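Local coordinates for protein tRNA-splicing ligase RtcB (PDB 2EPG) that probably joins RNA ends carrying a 2',3'-cyclic or 3'-phosphate to 5'-hydroxyl ends, using GTP and manganese, at residues V178-S183 with P371-R376; V333-A338 with V377-L382. All blocks are in the same frame, centred on the assembly; numbering follows the deposited sequence.

Overall arrangement
Both contacts belong to the same region of the chain, their centres about 8 Å apart, and their segments alternate along the sequence. Contact 1 joins the end of a 3-10 turn and the loop after it to a second loop, and is only partly buried: Phe180 and Tyr374 lie inside, while the salt bridge of Arg179 with Glu373 lies at the outside. Contact 2 is wholly buried and nearer the centre of the chain; there the strands 333-338 and 380-382 pack through apolar side chains and the face of Tyr335. The two are stitched together by the tyrosine hydroxyl of contact 1, which reaches the strand 333-338 of contact 2, and by a backbone hydrogen bond from Glu182 N to Asp336 O. Loop 371-376 runs directly into 377-382.

Contact 1. Residues V178-S183 with P371-R376; sequences VRFIES and PEEYRR
Phe180 and Arg179 supply all the surface that 178-183 buries against 371-376, and Glu373 and Pro371 answer from the other loop. The Phe180 ring has the CB of Arg179 over one face, toward the rim, and meets Tyr374 obliquely: the planes stand at 52°, with Phe180 CD2 3.6 Å from Tyr374 CE1. Pro371 fits in beside them, its CB 4.1 Å from Phe180 CE2 and its CG 3.3 Å from the carbonyl O of Arg179. At the edge of the Phe180 ring, near its plane, comes the carboxylate oxygen Glu373 OE1, 3.6 Å from CZ.

That same carboxylate holds Arg179. NH1 lies 2.6 Å from Glu373 OE2 in a salt bridge, and its hydrogen bond to OE1 is weak and bent at 142°. Carboxylate and guanidinium are turned 57° apart, so they do not form a flat two-pronged pair; a single nitrogen meets both oxygens. The bends at chi2 and chi3 of Arg179 bring NH1 round to the acid. A water bridges the Arg179 NH2, weakly, to the backbone N of Glu372.

Tyr374 OH is bonded to Leu334 O, and its ring meets Phe234 edge-to-face. The arrangement is loop-to-loop packing away from the predicted active site: an aromatic pair beside strand 332-347, with an ion pair on its exposed side.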
loop_
_atom_site.group_PDB
_atom_site.type_symbol
_atom_site.label_atom_id
_atom_site.label_comp_id
_atom_site.label_asym_id
_atom_site.label_seq_id
_atom_site.Cartn_x
_atom_site.Cartn_y
_atom_site.Cartn_z
ATOM N N VAL A 178 3.150 -1.208 -16.747
ATOM C CA VAL A 178 1.810 -0.826 -16.349
ATOM C C VAL A 178 0.858 -1.971 -16.046
ATOM O O VAL A 178 -0.022 -1.817 -15.203
ATOM C CB VAL A 178 1.172 0.092 -17.434
ATOM C CG1 VAL A 178 -0.300 0.330 -17.131
ATOM C CG2 VAL A 178 1.920 1.426 -17.475
ATOM N N ARG A 179 1.031 -3.095 -16.744
ATOM C CA ARG A 179 0.189 -4.281 -16.570
ATOM C C ARG A 179 0.263 -4.845 -15.163
ATOM O O ARG A 179 -0.671 -5.496 -14.700
ATOM C CB ARG A 179 0.620 -5.403 -17.523
ATOM C CG ARG A 179 0.548 -5.083 -19.009
ATOM C CD ARG A 179 -0.489 -5.971 -19.699
ATOM N NE ARG A 179 -0.356 -7.367 -19.265
ATOM C CZ ARG A 179 -1.283 -8.298 -19.459
ATOM N NH1 ARG A 179 -1.087 -9.535 -19.031
ATOM N NH2 ARG A 179 -2.405 -7.987 -20.084
ATOM N N PHE A 180 1.372 -4.604 -14.477
ATOM C CA PHE A 180 1.540 -5.150 -13.134
ATOM C C PHE A 180 1.460 -4.150 -11.987
ATOM O O PHE A 180 2.038 -4.333 -10.909
ATOM C CB PHE A 180 2.833 -5.955 -13.111
ATOM C CG PHE A 180 2.885 -6.978 -14.212
ATOM C CD1 PHE A 180 3.494 -6.682 -15.428
ATOM C CD2 PHE A 180 2.230 -8.197 -14.071
ATOM C CE1 PHE A 180 3.448 -7.587 -16.495
ATOM C CE2 PHE A 180 2.177 -9.109 -15.128
ATOM C CZ PHE A 180 2.788 -8.803 -16.341
ATOM N N ILE A 181 0.726 -3.081 -12.235
ATOM C CA ILE A 181 0.497 -2.083 -11.214
ATOM C C ILE A 181 -0.986 -2.191 -10.927
ATOM O O ILE A 181 -1.783 -2.390 -11.851
ATOM C CB ILE A 181 0.761 -0.653 -11.718
ATOM C CG1 ILE A 181 2.183 -0.540 -12.269
ATOM C CG2 ILE A 181 0.547 0.340 -10.569
ATOM C CD1 ILE A 181 2.457 0.811 -12.931
ATOM N N GLU A 182 -1.354 -2.075 -9.658
ATOM C CA GLU A 182 -2.755 -2.096 -9.259
ATOM C C GLU A 182 -3.433 -0.967 -10.059
ATOM O O GLU A 182 -2.891 0.142 -10.145
ATOM C CB GLU A 182 -2.859 -1.804 -7.762
ATOM C CG GLU A 182 -4.278 -1.720 -7.226
ATOM C CD GLU A 182 -4.349 -1.125 -5.819
ATOM O OE1 GLU A 182 -3.311 -1.062 -5.127
ATOM O OE2 GLU A 182 -5.457 -0.711 -5.404
ATOM N N SER A 183 -4.604 -1.252 -10.629
ATOM C CA SER A 183 -5.369 -0.283 -11.429
ATOM C C SER A 183 -4.533 0.304 -12.547
ATOM O O SER A 183 -4.784 1.424 -12.983
ATOM C CB SER A 183 -5.868 0.863 -10.549
ATOM O OG SER A 183 -6.839 0.404 -9.631
ATOM N N PRO A 371 -3.930 -9.438 -13.296
ATOM C CA PRO A 371 -3.265 -9.788 -14.552
ATOM C C PRO A 371 -3.456 -11.270 -14.850
ATOM O O PRO A 371 -3.332 -12.117 -13.959
ATOM C CB PRO A 371 -1.807 -9.439 -14.280
ATOM C CG PRO A 371 -1.918 -8.265 -13.382
ATOM C CD PRO A 371 -3.034 -8.657 -12.429
ATOM N N GLU A 372 -3.748 -11.567 -16.111
ATOM C CA GLU A 372 -3.981 -12.926 -16.577
ATOM C C GLU A 372 -2.883 -13.882 -16.138
ATOM O O GLU A 372 -3.148 -15.042 -15.811
ATOM C CB GLU A 372 -4.072 -12.925 -18.102
ATOM C CG GLU A 372 -4.645 -14.181 -18.688
ATOM C CD GLU A 372 -4.789 -14.090 -20.196
ATOM O OE1 GLU A 372 -5.219 -13.014 -20.691
ATOM O OE2 GLU A 372 -4.484 -15.098 -20.877
ATOM N N GLU A 373 -1.649 -13.393 -16.143
ATOM C CA GLU A 373 -0.505 -14.207 -15.754
ATOM C C GLU A 373 -0.653 -14.760 -14.340
ATOM O O GLU A 373 -0.119 -15.826 -14.016
ATOM C CB GLU A 373 0.791 -13.380 -15.787
ATOM C CG GLU A 373 1.306 -12.967 -17.155
ATOM C CD GLU A 373 0.658 -11.706 -17.700
ATOM O OE1 GLU A 373 1.266 -11.082 -18.600
ATOM O OE2 GLU A 373 -0.449 -11.339 -17.251
ATOM N N TYR A 374 -1.373 -14.019 -13.506
ATOM C CA TYR A 374 -1.555 -14.360 -12.096
ATOM C C TYR A 374 -2.969 -14.771 -11.727
ATOM O O TYR A 374 -3.208 -15.196 -10.601
ATOM C CB TYR A 374 -1.238 -13.131 -11.237
ATOM C CG TYR A 374 0.090 -12.452 -11.507
ATOM C CD1 TYR A 374 0.269 -11.102 -11.189
ATOM C CD2 TYR A 374 1.186 -13.167 -11.992
ATOM C CE1 TYR A 374 1.500 -10.488 -11.334
ATOM C CE2 TYR A 374 2.431 -12.560 -12.144
ATOM C CZ TYR A 374 2.577 -11.219 -11.806
ATOM O OH TYR A 374 3.797 -10.614 -11.908
ATOM N N ARG A 375 -3.896 -14.607 -12.664
ATOM C CA ARG A 375 -5.299 -14.854 -12.416
ATOM C C ARG A 375 -5.649 -16.201 -11.797
ATOM O O ARG A 375 -6.578 -16.288 -10.996
ATOM C CB ARG A 375 -6.102 -14.607 -13.703
ATOM C CG ARG A 375 -7.611 -14.451 -13.466
ATOM C CD ARG A 375 -8.320 -13.852 -14.677
ATOM N NE ARG A 375 -7.772 -12.540 -15.035
ATOM C CZ ARG A 375 -7.820 -12.006 -16.256
ATOM N NH1 ARG A 375 -7.292 -10.808 -16.480
ATOM N NH2 ARG A 375 -8.386 -12.664 -17.258
ATOM N N ARG A 376 -4.903 -17.245 -12.141
ATOM C CA ARG A 376 -5.181 -18.555 -11.571
ATOM C C ARG A 376 -4.790 -18.658 -10.107
ATOM O O ARG A 376 -5.404 -19.408 -9.360
ATOM C CB ARG A 376 -4.445 -19.664 -12.343
ATOM C CG ARG A 376 -4.947 -19.877 -13.757
ATOM C CD ARG A 376 -4.092 -20.882 -14.521
ATOM N NE ARG A 376 -4.478 -20.913 -15.931
ATOM C CZ ARG A 376 -3.781 -21.509 -16.898
ATOM N NH1 ARG A 376 -4.224 -21.478 -18.154
ATOM N NH2 ARG A 376 -2.641 -22.133 -16.615
HETATM O O HOH W 1 -4.684 -9.936 -18.616
#

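Contact 2. Residues V333-A338 with V377-L382; sequences VLYDLA and VGQPVL
The ring of Tyr335 carries Pro380 on one face: CD sits over its centre, 4.0 Å from the centroid, a CH-pi contact. Gln379 approaches the outer end of the ring obliquely, its CG 3.6 Å from both CE2 and OH of Tyr335, and its amide plane is turned only a little from that of the ring. This is the packing of two strands, 333-338 and 380-382, that cross at -64° with their axes 7.3 Å apart, face to face rather than as paired neighbours. On the first strand Leu334 and Tyr335 form a classic beta bulge opposite Leu113.

Tyr335 has CG anti to the backbone N (chi1 -153°), a torsion that swings the ring along Gln379 and under the proline CD. Its CB lies 3.7 Å from Pro380 CB. The methyl CD2 of Leu334 touches the same proline carbon. Further along, Leu337 spreads its two methyls: CD2 packs on Leu382 CG at 3.6 Å, while CD1 lies beside Gln379 NE2. Leu382, which also leans on Val111 and Leu113 of strand 110-119, brings CD1 up to the carbonyl O of Tyr335.

The predicted GMP-binding residues His339 and Pro384 follow closely on these strands, and His339 NE2 bonds Leu382 O, so the packing adjoins the predicted GMP site. The amide of Gln379 is buried and held at both ends: OE1 weakly accepts from Phe363 N, while NE2 donates to Arg361 O and also to Pro380 O, the latter at 3.1 Å in a nearly straight bond of 164°.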
loop_
_atom_site.group_PDB
_atom_site.type_symbol
_atom_site.label_atom_id
_atom_site.label_comp_id
_atom_site.label_asym_id
_atom_site.label_seq_id
_atom_site.Cartn_x
_atom_site.Cartn_y
_atom_site.Cartn_z
ATOM N N VAL A 333 8.525 -5.692 -13.356
ATOM C CA VAL A 333 7.627 -5.375 -12.265
ATOM C C VAL A 333 6.817 -6.647 -11.966
ATOM O O VAL A 333 6.070 -7.129 -12.822
ATOM C CB VAL A 333 6.656 -4.239 -12.654
ATOM C CG1 VAL A 333 5.658 -4.000 -11.531
ATOM C CG2 VAL A 333 7.459 -2.938 -12.959
ATOM N N LEU A 334 7.001 -7.214 -10.778
ATOM C CA LEU A 334 6.241 -8.393 -10.384
ATOM C C LEU A 334 4.858 -7.838 -10.052
ATOM O O LEU A 334 3.841 -8.293 -10.588
ATOM C CB LEU A 334 6.897 -9.057 -9.171
ATOM C CG LEU A 334 6.313 -10.411 -8.754
ATOM C CD1 LEU A 334 7.380 -11.210 -8.024
ATOM C CD2 LEU A 334 5.067 -10.198 -7.886
ATOM N N TYR A 335 4.821 -6.845 -9.169
ATOM C CA TYR A 335 3.560 -6.163 -8.849
ATOM C C TYR A 335 3.844 -4.829 -8.156
ATOM O O TYR A 335 4.968 -4.564 -7.729
ATOM C CB TYR A 335 2.649 -7.018 -7.947
ATOM C CG TYR A 335 1.194 -6.673 -8.138
ATOM C CD1 TYR A 335 0.606 -6.765 -9.399
ATOM C CD2 TYR A 335 0.403 -6.243 -7.081
ATOM C CE1 TYR A 335 -0.736 -6.427 -9.591
ATOM C CE2 TYR A 335 -0.933 -5.919 -7.274
ATOM C CZ TYR A 335 -1.490 -6.013 -8.534
ATOM O OH TYR A 335 -2.813 -5.688 -8.734
ATOM N N ASP A 336 2.817 -3.997 -8.048
ATOM C CA ASP A 336 2.921 -2.705 -7.380
ATOM C C ASP A 336 1.524 -2.399 -6.832
ATOM O O ASP A 336 0.547 -2.394 -7.585
ATOM C CB ASP A 336 3.397 -1.642 -8.392
ATOM C CG ASP A 336 3.427 -0.222 -7.808
ATOM O OD1 ASP A 336 4.431 0.487 -8.037
ATOM O OD2 ASP A 336 2.449 0.199 -7.149
ATOM N N LEU A 337 1.420 -2.172 -5.522
ATOM C CA LEU A 337 0.128 -1.885 -4.915
ATOM C C LEU A 337 0.207 -0.915 -3.744
ATOM O O LEU A 337 1.238 -0.765 -3.097
ATOM C CB LEU A 337 -0.563 -3.179 -4.444
ATOM C CG LEU A 337 -0.151 -3.776 -3.084
ATOM C CD1 LEU A 337 -0.983 -5.034 -2.783
ATOM C CD2 LEU A 337 1.341 -4.114 -3.101
ATOM N N ALA A 338 -0.916 -0.256 -3.489
ATOM C CA ALA A 338 -1.040 0.721 -2.421
ATOM C C ALA A 338 -1.295 0.082 -1.065
ATOM O O ALA A 338 -1.843 -1.013 -0.989
ATOM C CB ALA A 338 -2.187 1.680 -2.748
ATOM N N VAL A 377 -3.777 -17.913 -9.683
ATOM C CA VAL A 377 -3.328 -18.025 -8.300
ATOM C C VAL A 377 -3.697 -16.873 -7.379
ATOM O O VAL A 377 -3.575 -16.999 -6.167
ATOM C CB VAL A 377 -1.793 -18.218 -8.228
ATOM C CG1 VAL A 377 -1.386 -19.426 -9.044
ATOM C CG2 VAL A 377 -1.088 -16.960 -8.722
ATOM N N GLY A 378 -4.155 -15.763 -7.949
ATOM C CA GLY A 378 -4.515 -14.613 -7.133
ATOM C C GLY A 378 -3.530 -13.449 -7.255
ATOM O O GLY A 378 -2.399 -13.617 -7.707
ATOM N N GLN A 379 -3.961 -12.269 -6.832
ATOM C CA GLN A 379 -3.146 -11.063 -6.894
ATOM C C GLN A 379 -1.976 -11.114 -5.920
ATOM O O GLN A 379 -2.116 -11.577 -4.795
ATOM C CB GLN A 379 -4.011 -9.849 -6.526
ATOM C CG GLN A 379 -3.280 -8.485 -6.549
ATOM C CD GLN A 379 -3.963 -7.492 -5.647
ATOM O OE1 GLN A 379 -5.086 -7.053 -5.912
ATOM N NE2 GLN A 379 -3.308 -7.158 -4.553
ATOM N N PRO A 380 -0.798 -10.634 -6.342
ATOM C CA PRO A 380 0.339 -10.651 -5.416
ATOM C C PRO A 380 0.048 -9.635 -4.291
ATOM O O PRO A 380 -0.586 -8.600 -4.522
ATOM C CB PRO A 380 1.519 -10.182 -6.286
ATOM C CG PRO A 380 1.105 -10.550 -7.696
ATOM C CD PRO A 380 -0.381 -10.250 -7.706
ATOM N N VAL A 381 0.500 -9.937 -3.079
ATOM C CA VAL A 381 0.325 -9.039 -1.947
ATOM C C VAL A 381 1.734 -8.868 -1.424
ATOM O O VAL A 381 2.377 -9.843 -1.014
ATOM C CB VAL A 381 -0.562 -9.653 -0.844
ATOM C CG1 VAL A 381 -0.557 -8.745 0.396
ATOM C CG2 VAL A 381 -1.983 -9.827 -1.357
ATOM N N LEU A 382 2.211 -7.629 -1.444
ATOM C CA LEU A 382 3.577 -7.324 -1.029
ATOM C C LEU A 382 3.570 -6.826 0.401
ATOM O O LEU A 382 2.976 -5.794 0.712
ATOM C CB LEU A 382 4.171 -6.267 -1.975
ATOM C CG LEU A 382 3.971 -6.609 -3.463
ATOM C CD1 LEU A 382 4.520 -5.499 -4.370
ATOM C CD2 LEU A 382 4.649 -7.944 -3.762
#